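Local coordinates for type 3 secretion system chaperone YscE (Yersinia pestis, PDB 2P58), which acts with YscG as a chaperone that keeps the needle protein YscF from polymerising too early in the cytoplasm, at residues A[15-20]-A[55-60]; A[22-27]-A[49-54]. One frame throughout, in Å; residues are numbered along the deposited sequence.

Both contacts join the same two elements, helix 10-30 and helix 37-60, which lie side by side as an antiparallel pair. Interaction 2 (22-27 with 49-54) lies at the middle of the chain and is the tighter and more thoroughly apolar of the two, with leucines and an isoleucine interleaving and 238 Å² buried. Interaction 1 (15-20 with 55-60) sits farther out, toward the chain ends; the helix axes are wider apart there, 164 Å² is buried, and a threonine and a histidine edge join the aliphatic groups. Leu20 ties them into one continuous layer, its CB lying 3.7 Å from Ile54 CG1.

Interaction 1. Residues A[15-20]-A[55-60]; sequences SITMQL and AIIHYV
Ile57 meets Ile16, Thr17 and Leu20 with different atoms of its side chain, CD1 and CG1 on one branch and CG2 on the other, and it has the largest share of the contact, 66 of 164 Å². The touches on Ile16 and Leu20 are apolar. Ile57 CD1 reaches Ile16 CD1 at 3.8 Å, the ends of two side chains that cross at a slant. Ile16 carries CG1 between its backbone N and carbonyl carbon (chi1 67°), and with chi2 extended its CD1 is brought nearer the other helix than the CB direction alone would bring it. Leu20 CD1 adds a looser touch on Ile57 CG1 at 4.4 Å.

The polar groups lie beside this apolar cluster. Thr17 OG1 packs 3.6 Å from Ile57 CG2, a van der Waals contact, while its hydrogen bond goes back to Val13 O in its own helix; threonine thus fits a partly exposed place, its hydroxyl satisfied locally. Thr17 CG2 lies at the edge of the exposed His58 ring, near its plane, at a loose 4.5 Å from His58 NE2.

Apolar side chains of another protein's chain also pack on Leu20 and Ile57. With the short axes 10.8 Å apart, this is one end of an antiparallel helical hairpin.

Interaction 2. Residues A[22-27]-A[49-54]; sequences MALTKL and ALESAI
Leu24 and Leu50 face each other across the antiparallel helical hairpin that forms the whole fold of this small chaperone, and their CA atoms, 6.3 Å apart, are the closest pair of the two segments. The short axes approach to 9.9 Å with an angle of 153° between their directions, and no hydrogen bond joins the two segments.

Apolar packing does the work. Leu50 lies against the backbone of the first helix as well as its side chains: CD1 rests 3.8 Å from Leu24 CA, and both of its methyls touch Ala23 CB. The small alanine suits this place because it lets a leucine come close to the helix surface. Farther along, Leu27 CD2 meets Leu50 CD1 at 4.0 Å, the two side chains crossing at a slant, so Leu50 sits among Ala23, Leu24 and Leu27, with Leu20 of the same helix also against it. Leu27 continues the layer toward Trp43 and Ser47 of helix 37-60, while an apolar side chain of another protein's chain packs on Ala23.

Leu24 returns the insertion. With CG anti to the backbone N (chi1 -179°), its branched end is carried across to helix 37-60, where CD1 packs against Leu50 CB.

At the margin, a partly exposed glutamate contributes its aliphatic part. The side chains of Glu51 and Leu24 cross at about a right angle, while the carboxylate OE2 makes a weak hydrogen bond to Ser47 OG; a long acidic residue can thus cover leucine with methylenes and still turn its carboxylate to a hydroxyl. Leu24 CD2 serves both neighbours here, lying 3.9 Å from Glu51 CG and 3.8 Å from Ile54 CD1.

Interaction 1. Residues A[15-20]-A[55-60]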
# COMPACT_ATOMS: atom_id res chain seq x y z
N SER A 15 -19.38 -9.19 1.51
CA SER A 15 -19.47 -8.31 2.66
C SER A 15 -18.74 -6.98 2.43
O SER A 15 -19.30 -5.90 2.70
CB SER A 15 -18.88 -9.00 3.89
OG SER A 15 -18.98 -8.14 5.02
N ILE A 16 -17.50 -7.01 1.97
CA ILE A 16 -16.83 -5.72 1.78
C ILE A 16 -17.44 -4.91 0.66
O ILE A 16 -17.40 -3.69 0.71
CB ILE A 16 -15.30 -5.84 1.56
CG1 ILE A 16 -14.99 -6.51 0.24
CG2 ILE A 16 -14.67 -6.56 2.73
CD1 ILE A 16 -13.47 -6.59 -0.02
N THR A 17 -18.02 -5.55 -0.35
CA THR A 17 -18.65 -4.80 -1.42
C THR A 17 -19.90 -4.09 -0.85
O THR A 17 -20.19 -2.94 -1.18
CB THR A 17 -19.04 -5.73 -2.58
OG1 THR A 17 -17.85 -6.31 -3.13
CG2 THR A 17 -19.77 -4.97 -3.65
N MSE A 18 -20.61 -4.77 0.04
CA MSE A 18 -21.78 -4.14 0.63
C MSE A 18 -21.38 -2.98 1.52
O MSE A 18 -22.08 -1.97 1.58
CB MSE A 18 -22.60 -5.17 1.42
CG MSE A 18 -23.32 -6.14 0.53
SE MSE A 18 -24.40 -7.27 1.47
CE MSE A 18 -24.95 -6.15 2.80
N GLN A 19 -20.25 -3.13 2.22
CA GLN A 19 -19.78 -2.07 3.11
C GLN A 19 -19.44 -0.81 2.30
O GLN A 19 -19.81 0.30 2.68
CB GLN A 19 -18.53 -2.52 3.92
CG GLN A 19 -17.97 -1.45 4.84
CD GLN A 19 -16.81 -1.95 5.70
OE1 GLN A 19 -16.39 -3.09 5.58
NE2 GLN A 19 -16.29 -1.09 6.57
N LEU A 20 -18.75 -0.99 1.18
CA LEU A 20 -18.38 0.17 0.37
C LEU A 20 -19.61 0.80 -0.28
O LEU A 20 -19.73 2.02 -0.34
CB LEU A 20 -17.40 -0.26 -0.73
CG LEU A 20 -16.08 -0.89 -0.27
CD1 LEU A 20 -15.44 -1.57 -1.47
CD2 LEU A 20 -15.17 0.20 0.33
N ALA A 55 -14.68 -0.28 -7.83
CA ALA A 55 -14.20 -0.64 -9.16
C ALA A 55 -13.10 -1.70 -9.07
O ALA A 55 -13.19 -2.73 -9.73
CB ALA A 55 -13.68 0.59 -9.88
N ILE A 56 -12.08 -1.45 -8.25
CA ILE A 56 -10.99 -2.43 -8.12
C ILE A 56 -11.53 -3.78 -7.70
O ILE A 56 -11.14 -4.83 -8.26
CB ILE A 56 -9.93 -1.97 -7.09
CG1 ILE A 56 -9.14 -0.82 -7.68
CG2 ILE A 56 -8.95 -3.15 -6.75
CD1 ILE A 56 -8.34 -0.06 -6.63
N ILE A 57 -12.43 -3.78 -6.72
CA ILE A 57 -12.97 -5.07 -6.26
C ILE A 57 -13.73 -5.75 -7.40
O ILE A 57 -13.62 -6.96 -7.59
CB ILE A 57 -13.90 -4.89 -5.05
CG1 ILE A 57 -13.07 -4.50 -3.81
CG2 ILE A 57 -14.68 -6.20 -4.78
CD1 ILE A 57 -12.02 -5.55 -3.40
N HIS A 58 -14.50 -4.98 -8.18
CA HIS A 58 -15.21 -5.60 -9.31
C HIS A 58 -14.24 -6.20 -10.32
O HIS A 58 -14.39 -7.34 -10.78
CB HIS A 58 -16.06 -4.55 -10.06
CG HIS A 58 -17.30 -4.15 -9.32
ND1 HIS A 58 -18.22 -3.26 -9.84
CD2 HIS A 58 -17.80 -4.55 -8.13
CE1 HIS A 58 -19.23 -3.13 -9.00
NE2 HIS A 58 -18.99 -3.90 -7.95
N TYR A 59 -13.25 -5.41 -10.70
CA TYR A 59 -12.27 -5.87 -11.68
C TYR A 59 -11.42 -7.04 -11.24
O TYR A 59 -11.07 -7.90 -12.06
CB TYR A 59 -11.30 -4.74 -12.06
CG TYR A 59 -11.89 -3.42 -12.53
CD1 TYR A 59 -13.12 -3.36 -13.19
CD2 TYR A 59 -11.21 -2.23 -12.27
CE1 TYR A 59 -13.66 -2.14 -13.57
CE2 TYR A 59 -11.74 -1.01 -12.64
CZ TYR A 59 -12.96 -0.96 -13.29
OH TYR A 59 -13.46 0.28 -13.65
N VAL A 60 -11.09 -7.08 -9.96
CA VAL A 60 -10.21 -8.13 -9.51
C VAL A 60 -10.86 -9.34 -8.94
O VAL A 60 -10.44 -10.45 -9.24
CB VAL A 60 -9.17 -7.58 -8.49
CG1 VAL A 60 -8.27 -8.70 -8.00
CG2 VAL A 60 -8.34 -6.48 -9.13

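Interaction 2. Residues A[22-27]-A[49-54]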
# COMPACT_ATOMS: atom_id res chain seq x y z
N MSE A 22 -22.72 0.73 0.77
CA MSE A 22 -23.54 1.42 1.75
C MSE A 22 -22.88 2.76 2.11
O MSE A 22 -23.56 3.78 2.29
CB MSE A 22 -23.72 0.56 3.02
CG MSE A 22 -24.57 -0.68 2.74
SE MSE A 22 -25.00 -1.73 4.18
CE MSE A 22 -23.45 -2.10 4.84
N ALA A 23 -21.56 2.75 2.25
CA ALA A 23 -20.88 3.99 2.59
C ALA A 23 -21.06 5.02 1.46
O ALA A 23 -21.21 6.21 1.75
CB ALA A 23 -19.41 3.74 2.83
N LEU A 24 -21.03 4.57 0.21
CA LEU A 24 -21.18 5.49 -0.92
C LEU A 24 -22.59 6.05 -0.96
O LEU A 24 -22.79 7.25 -1.15
CB LEU A 24 -20.84 4.80 -2.25
CG LEU A 24 -20.93 5.65 -3.52
CD1 LEU A 24 -20.04 6.93 -3.38
CD2 LEU A 24 -20.45 4.83 -4.74
N THR A 25 -23.59 5.20 -0.75
CA THR A 25 -24.97 5.70 -0.79
C THR A 25 -25.22 6.71 0.33
O THR A 25 -25.86 7.75 0.12
CB THR A 25 -25.95 4.50 -0.70
OG1 THR A 25 -25.71 3.67 -1.84
CG2 THR A 25 -27.42 4.98 -0.71
N LYS A 26 -24.68 6.43 1.52
CA LYS A 26 -24.84 7.33 2.65
C LYS A 26 -24.16 8.69 2.37
O LYS A 26 -24.71 9.75 2.65
CB LYS A 26 -24.28 6.72 3.95
CG LYS A 26 -24.29 7.68 5.14
CD LYS A 26 -23.68 7.07 6.38
CE LYS A 26 -23.41 8.14 7.45
NZ LYS A 26 -22.50 9.21 6.92
N LEU A 27 -22.95 8.64 1.81
CA LEU A 27 -22.22 9.86 1.46
C LEU A 27 -23.02 10.66 0.42
O LEU A 27 -23.14 11.88 0.52
CB LEU A 27 -20.84 9.47 0.88
CG LEU A 27 -19.99 10.62 0.35
CD1 LEU A 27 -19.75 11.65 1.46
CD2 LEU A 27 -18.65 10.04 -0.15
N ALA A 49 -12.85 8.01 -3.82
CA ALA A 49 -12.10 6.89 -3.22
C ALA A 49 -13.00 5.65 -3.14
O ALA A 49 -12.59 4.51 -3.44
CB ALA A 49 -11.61 7.28 -1.85
N LEU A 50 -14.24 5.86 -2.74
CA LEU A 50 -15.16 4.73 -2.62
C LEU A 50 -15.47 4.14 -3.99
O LEU A 50 -15.47 2.92 -4.13
CB LEU A 50 -16.46 5.17 -1.94
CG LEU A 50 -16.33 5.42 -0.44
CD1 LEU A 50 -17.55 6.17 0.06
CD2 LEU A 50 -16.16 4.08 0.30
N GLU A 51 -15.74 4.99 -4.98
CA GLU A 51 -16.05 4.52 -6.32
C GLU A 51 -14.86 3.72 -6.84
O GLU A 51 -15.02 2.68 -7.47
CB GLU A 51 -16.33 5.71 -7.26
CG GLU A 51 -17.66 6.40 -6.94
CD GLU A 51 -17.81 7.77 -7.61
OE1 GLU A 51 -16.89 8.18 -8.36
OE2 GLU A 51 -18.85 8.44 -7.37
N SER A 52 -13.67 4.23 -6.57
CA SER A 52 -12.44 3.57 -7.02
C SER A 52 -12.24 2.20 -6.39
O SER A 52 -11.78 1.27 -7.03
CB SER A 52 -11.24 4.47 -6.69
OG SER A 52 -11.28 5.64 -7.50
N ALA A 53 -12.52 2.12 -5.10
CA ALA A 53 -12.39 0.86 -4.39
C ALA A 53 -13.40 -0.16 -4.92
O ALA A 53 -13.07 -1.32 -5.14
CB ALA A 53 -12.60 1.09 -2.88
N ILE A 54 -14.63 0.27 -5.13
CA ILE A 54 -15.66 -0.64 -5.64
C ILE A 54 -15.22 -1.17 -7.01
O ILE A 54 -15.33 -2.37 -7.29
CB ILE A 54 -17.03 0.11 -5.74
CG1 ILE A 54 -17.54 0.40 -4.33
CG2 ILE A 54 -18.02 -0.69 -6.55
CD1 ILE A 54 -18.60 1.52 -4.26